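Long-range contact in teichoic acid D-alanine hydrolase (Staphylococcus aureus, PDB 5ZH8), which removes D-alanyl groups from wall teichoic acid and lipoteichoic acid, and affects methicillin resistance and autolysis: residues P310-T322 with Q385-Q397. Numbering follows the deposited sequence.
Sequences PKITNPLLHEFGT and QNKPYNTKGVIVQ
Glu319, just past the C-terminal end of helix 310-318, reaches into the bend of the C-terminal tail and can be followed atom by atom. CB packs on Val396, 3.7 Å from its CG2. With CG anti to the backbone N (chi1 180°), CG comes beside the Val394 carbonyl, 3.6 Å from that O, and the extended chain beyond takes the carboxylate on to Val396. There the carboxylate divides its work: OE1 accepts the backbone N of Val396 at 3.1 Å, on its anti side and tilted out of the carboxylate plane, while OE2 accepts Thr322 OG1 at 2.6 Å, within its own segment. Both oxygens of this buried group thus have a donor, which limits how far it can turn.

Next along the chain, the Phe320 ring lies with one face under Lys392, whose CA is 3.7 Å from the ring centroid in a CH-pi contact. The Phe320 carbonyl O receives Gly393 N, from the type II turn Thr391-Val394, at 2.7 Å in a nearly straight bond (172°). Back on the helix, His318 ND1 bonds only weakly to Asn390 OD1. A turn earlier, Asn314 ND2 donates, in its amide plane, to a lone pair of Gln397 O, one oxygen of the C-terminal carboxylate, 2.9 Å away.

After helix 371-382 the tail passes His318, goes out to Gly321, turns and comes back along helix 310-318 to Lys311, at the periphery of the beta-lactamase-like fold. Tyr389 OH bonds Asp357, and Asn390 ND2 bonds Lys336 O, just beyond strand 333-335 of the large antiparallel sheet.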
loop_
_atom_site.group_PDB
_atom_site.type_symbol
_atom_site.label_atom_id
_atom_site.label_comp_id
_atom_site.label_asym_id
_atom_site.label_seq_id
_atom_site.Cartn_x
_atom_site.Cartn_y
_atom_site.Cartn_z
ATOM N N PRO A 310 29.849 -20.871 13.601
ATOM C CA PRO A 310 29.145 -20.069 14.612
ATOM C C PRO A 310 29.743 -18.667 14.843
ATOM O O PRO A 310 28.995 -17.709 15.042
ATOM C CB PRO A 310 29.251 -20.930 15.877
ATOM C CG PRO A 310 29.414 -22.323 15.383
ATOM C CD PRO A 310 30.202 -22.210 14.109
ATOM N N LYS A 311 31.072 -18.555 14.802
ATOM C CA LYS A 311 31.747 -17.255 14.964
ATOM C C LYS A 311 31.430 -16.233 13.860
ATOM O O LYS A 311 31.568 -15.027 14.076
ATOM C CB LYS A 311 33.259 -17.446 15.081
ATOM C CG LYS A 311 33.690 -18.077 16.392
ATOM C CD LYS A 311 35.210 -18.067 16.520
ATOM C CE LYS A 311 35.695 -18.846 17.728
ATOM N NZ LYS A 311 35.036 -18.404 18.990
ATOM N N ILE A 312 31.011 -16.711 12.690
ATOM C CA ILE A 312 30.509 -15.833 11.623
ATOM C C ILE A 312 28.989 -15.654 11.736
ATOM O O ILE A 312 28.483 -14.531 11.669
ATOM C CB ILE A 312 30.872 -16.374 10.217
ATOM C CG1 ILE A 312 32.396 -16.474 10.040
ATOM C CG2 ILE A 312 30.267 -15.505 9.117
ATOM C CD1 ILE A 312 33.138 -15.164 10.163
ATOM N N THR A 313 28.276 -16.762 11.923
ATOM C CA THR A 313 26.819 -16.756 11.914
ATOM C C THR A 313 26.210 -15.973 13.080
ATOM O O THR A 313 25.285 -15.187 12.875
ATOM C CB THR A 313 26.256 -18.186 11.952
ATOM O OG1 THR A 313 26.737 -18.926 10.822
ATOM C CG2 THR A 313 24.733 -18.160 11.946
ATOM N N ASN A 314 26.715 -16.189 14.292
ATOM C CA ASN A 314 26.092 -15.593 15.478
ATOM C C ASN A 314 26.019 -14.060 15.408
ATOM O O ASN A 314 24.934 -13.491 15.566
ATOM C CB ASN A 314 26.783 -16.041 16.765
ATOM C CG ASN A 314 26.621 -17.525 17.043
ATOM O OD1 ASN A 314 25.737 -18.190 16.493
ATOM N ND2 ASN A 314 27.499 -18.057 17.895
ATOM N N PRO A 315 27.156 -13.383 15.153
ATOM C CA PRO A 315 27.092 -11.923 15.024
ATOM C C PRO A 315 26.261 -11.467 13.827
ATOM O O PRO A 315 25.491 -10.509 13.942
ATOM C CB PRO A 315 28.556 -11.506 14.830
ATOM C CG PRO A 315 29.373 -12.693 15.195
ATOM C CD PRO A 315 28.526 -13.892 14.966
ATOM N N LEU A 316 26.413 -12.152 12.695
ATOM C CA LEU A 316 25.621 -11.853 11.512
ATOM C C LEU A 316 24.136 -11.839 11.859
ATOM O O LEU A 316 23.421 -10.925 11.468
ATOM C CB LEU A 316 25.901 -12.877 10.406
ATOM C CG LEU A 316 24.991 -12.872 9.173
ATOM C CD1 LEU A 316 25.025 -11.515 8.487
ATOM C CD2 LEU A 316 25.419 -14.005 8.240
ATOM N N LEU A 317 23.693 -12.841 12.615
ATOM C CA LEU A 317 22.284 -12.972 12.993
ATOM C C LEU A 317 21.871 -12.170 14.231
ATOM O O LEU A 317 20.691 -11.838 14.360
ATOM C CB LEU A 317 21.919 -14.447 13.233
ATOM C CG LEU A 317 22.065 -15.446 12.074
ATOM C CD1 LEU A 317 21.465 -16.786 12.479
ATOM C CD2 LEU A 317 21.428 -14.946 10.790
ATOM N N HIS A 318 22.790 -11.886 15.158
ATOM C CA HIS A 318 22.382 -11.352 16.478
ATOM C C HIS A 318 23.079 -10.093 17.006
ATOM O O HIS A 318 22.576 -9.480 17.946
ATOM C CB HIS A 318 22.504 -12.455 17.523
ATOM C CG HIS A 318 21.746 -13.696 17.178
ATOM N ND1 HIS A 318 20.419 -13.674 16.813
ATOM C CD2 HIS A 318 22.118 -14.996 17.164
ATOM C CE1 HIS A 318 20.006 -14.908 16.593
ATOM N NE2 HIS A 318 21.016 -15.730 16.798
ATOM N N GLU A 319 24.219 -9.710 16.435
ATOM C CA GLU A 319 24.964 -8.555 16.937
ATOM C C GLU A 319 24.414 -7.288 16.318
ATOM O O GLU A 319 24.336 -7.186 15.097
ATOM C CB GLU A 319 26.459 -8.681 16.619
ATOM C CG GLU A 319 27.301 -7.504 17.110
ATOM C CD GLU A 319 28.790 -7.715 16.910
ATOM O OE1 GLU A 319 29.342 -8.726 17.387
ATOM O OE2 GLU A 319 29.428 -6.856 16.281
ATOM N N PHE A 320 24.036 -6.322 17.153
ATOM C CA PHE A 320 23.651 -5.002 16.660
ATOM C C PHE A 320 24.005 -3.903 17.644
ATOM O O PHE A 320 23.992 -4.121 18.853
ATOM C CB PHE A 320 22.166 -4.953 16.276
ATOM C CG PHE A 320 21.218 -4.867 17.432
ATOM C CD1 PHE A 320 21.009 -5.957 18.259
ATOM C CD2 PHE A 320 20.485 -3.710 17.656
ATOM C CE1 PHE A 320 20.108 -5.886 19.310
ATOM C CE2 PHE A 320 19.583 -3.630 18.701
ATOM C CZ PHE A 320 19.390 -4.721 19.530
ATOM N N GLY A 321 24.321 -2.725 17.108
ATOM C CA GLY A 321 24.760 -1.589 17.905
ATOM C C GLY A 321 26.253 -1.631 18.174
ATOM O O GLY A 321 26.712 -1.226 19.241
ATOM N N THR A 322 27.006 -2.113 17.191
ATOM C CA THR A 322 28.454 -2.240 17.300
ATOM C C THR A 322 29.122 -1.635 16.076
ATOM O O THR A 322 28.490 -1.453 15.040
ATOM C CB THR A 322 28.873 -3.719 17.399
ATOM O OG1 THR A 322 28.527 -4.394 16.181
ATOM C CG2 THR A 322 28.175 -4.397 18.571
ATOM N N GLN A 385 6.010 -14.608 21.874
ATOM C CA GLN A 385 7.462 -14.473 21.717
ATOM C C GLN A 385 7.962 -13.043 21.897
ATOM O O GLN A 385 9.087 -12.728 21.528
ATOM C CB GLN A 385 7.883 -14.994 20.342
ATOM C CG GLN A 385 7.567 -16.459 20.140
ATOM C CD GLN A 385 8.276 -17.333 21.153
ATOM O OE1 GLN A 385 9.493 -17.468 21.120
ATOM N NE2 GLN A 385 7.516 -17.921 22.062
ATOM N N ASN A 386 7.129 -12.177 22.458
ATOM C CA ASN A 386 7.547 -10.818 22.716
ATOM C C ASN A 386 8.450 -10.822 23.952
ATOM O O ASN A 386 8.002 -10.620 25.074
ATOM C CB ASN A 386 6.332 -9.911 22.902
ATOM C CG ASN A 386 6.712 -8.448 23.007
ATOM O OD1 ASN A 386 7.738 -8.020 22.469
ATOM N ND2 ASN A 386 5.892 -7.673 23.705
ATOM N N LYS A 387 9.732 -11.078 23.735
ATOM C CA LYS A 387 10.675 -11.206 24.839
ATOM C C LYS A 387 12.110 -11.071 24.327
ATOM O O LYS A 387 12.363 -11.301 23.143
ATOM C CB LYS A 387 10.472 -12.556 25.531
ATOM C CG LYS A 387 10.672 -13.755 24.622
ATOM C CD LYS A 387 10.116 -15.029 25.234
ATOM C CE LYS A 387 10.606 -16.249 24.463
ATOM N NZ LYS A 387 10.006 -17.523 24.958
ATOM N N PRO A 388 13.056 -10.707 25.214
ATOM C CA PRO A 388 14.416 -10.415 24.785
ATOM C C PRO A 388 15.017 -11.514 23.927
ATOM O O PRO A 388 14.879 -12.692 24.248
ATOM C CB PRO A 388 15.181 -10.309 26.101
ATOM C CG PRO A 388 14.157 -9.878 27.085
ATOM C CD PRO A 388 12.917 -10.602 26.675
ATOM N N TYR A 389 15.671 -11.116 22.842
ATOM C CA TYR A 389 16.294 -12.056 21.918
ATOM C C TYR A 389 17.725 -11.632 21.587
ATOM O O TYR A 389 18.660 -12.388 21.820
ATOM C CB TYR A 389 15.449 -12.184 20.644
ATOM C CG TYR A 389 15.967 -13.207 19.662
ATOM C CD1 TYR A 389 16.335 -14.485 20.082
ATOM C CD2 TYR A 389 16.084 -12.907 18.301
ATOM C CE1 TYR A 389 16.814 -15.426 19.184
ATOM C CE2 TYR A 389 16.566 -13.848 17.401
ATOM C CZ TYR A 389 16.925 -15.100 17.853
ATOM O OH TYR A 389 17.381 -16.036 16.969
ATOM N N ASN A 390 17.880 -10.430 21.040
ATOM C CA ASN A 390 19.190 -9.845 20.770
ATOM C C ASN A 390 19.404 -8.674 21.709
ATOM O O ASN A 390 18.445 -8.026 22.121
ATOM C CB ASN A 390 19.281 -9.350 19.321
ATOM C CG ASN A 390 19.041 -10.452 18.308
ATOM O OD1 ASN A 390 19.563 -11.555 18.452
ATOM N ND2 ASN A 390 18.256 -10.158 17.275
ATOM N N THR A 391 20.666 -8.400 22.030
ATOM C CA THR A 391 21.024 -7.344 22.966
ATOM C C THR A 391 21.849 -6.277 22.275
ATOM O O THR A 391 22.939 -6.547 21.784
ATOM C CB THR A 391 21.811 -7.901 24.163
ATOM O OG1 THR A 391 21.071 -8.967 24.764
ATOM C CG2 THR A 391 22.055 -6.821 25.202
ATOM N N LYS A 392 21.308 -5.064 22.242
ATOM C CA LYS A 392 21.962 -3.917 21.620
ATOM C C LYS A 392 23.306 -3.637 22.292
ATOM O O LYS A 392 23.371 -3.572 23.512
ATOM C CB LYS A 392 21.056 -2.687 21.747
ATOM C CG LYS A 392 21.528 -1.455 20.997
ATOM C CD LYS A 392 20.548 -0.312 21.204
ATOM C CE LYS A 392 20.839 0.850 20.270
ATOM N NZ LYS A 392 19.918 1.998 20.516
ATOM N N GLY A 393 24.367 -3.493 21.497
ATOM C CA GLY A 393 25.693 -3.135 22.006
ATOM C C GLY A 393 26.632 -4.294 22.307
ATOM O O GLY A 393 27.848 -4.138 22.229
ATOM N N VAL A 394 26.081 -5.449 22.656
ATOM C CA VAL A 394 26.883 -6.620 22.997
ATOM C C VAL A 394 27.640 -7.164 21.780
ATOM O O VAL A 394 27.077 -7.323 20.699
ATOM C CB VAL A 394 25.997 -7.734 23.611
ATOM C CG1 VAL A 394 26.737 -9.064 23.705
ATOM C CG2 VAL A 394 25.497 -7.308 24.982
ATOM N N ILE A 395 28.923 -7.443 21.989
ATOM C CA ILE A 395 29.785 -8.061 20.988
ATOM C C ILE A 395 29.553 -9.569 21.037
ATOM O O ILE A 395 30.032 -10.247 21.933
ATOM C CB ILE A 395 31.276 -7.757 21.289
ATOM C CG1 ILE A 395 31.551 -6.249 21.285
ATOM C CG2 ILE A 395 32.185 -8.460 20.297
ATOM C CD1 ILE A 395 31.499 -5.593 19.920
ATOM N N VAL A 396 28.818 -10.095 20.071
ATOM C CA VAL A 396 28.409 -11.499 20.079
ATOM C C VAL A 396 29.557 -12.432 19.661
ATOM O O VAL A 396 30.265 -12.171 18.685
ATOM C CB VAL A 396 27.182 -11.718 19.146
ATOM C CG1 VAL A 396 26.785 -13.195 19.082
ATOM C CG2 VAL A 396 26.006 -10.855 19.597
ATOM N N GLN A 397 29.710 -13.525 20.413
ATOM C CA GLN A 397 30.699 -14.575 20.139
ATOM C C GLN A 397 30.111 -15.749 19.327
ATOM O O GLN A 397 28.896 -15.906 19.141
ATOM C CB GLN A 397 31.277 -15.107 21.453
ATOM C CG GLN A 397 31.722 -14.031 22.438
ATOM C CD GLN A 397 32.817 -13.120 21.902
ATOM O OE1 GLN A 397 32.586 -12.321 20.996
ATOM N NE2 GLN A 397 34.013 -13.224 22.479
ATOM O OXT GLN A 397 30.856 -16.596 18.820
HETATM O O HOH W 1 23.417 -8.847 20.357
#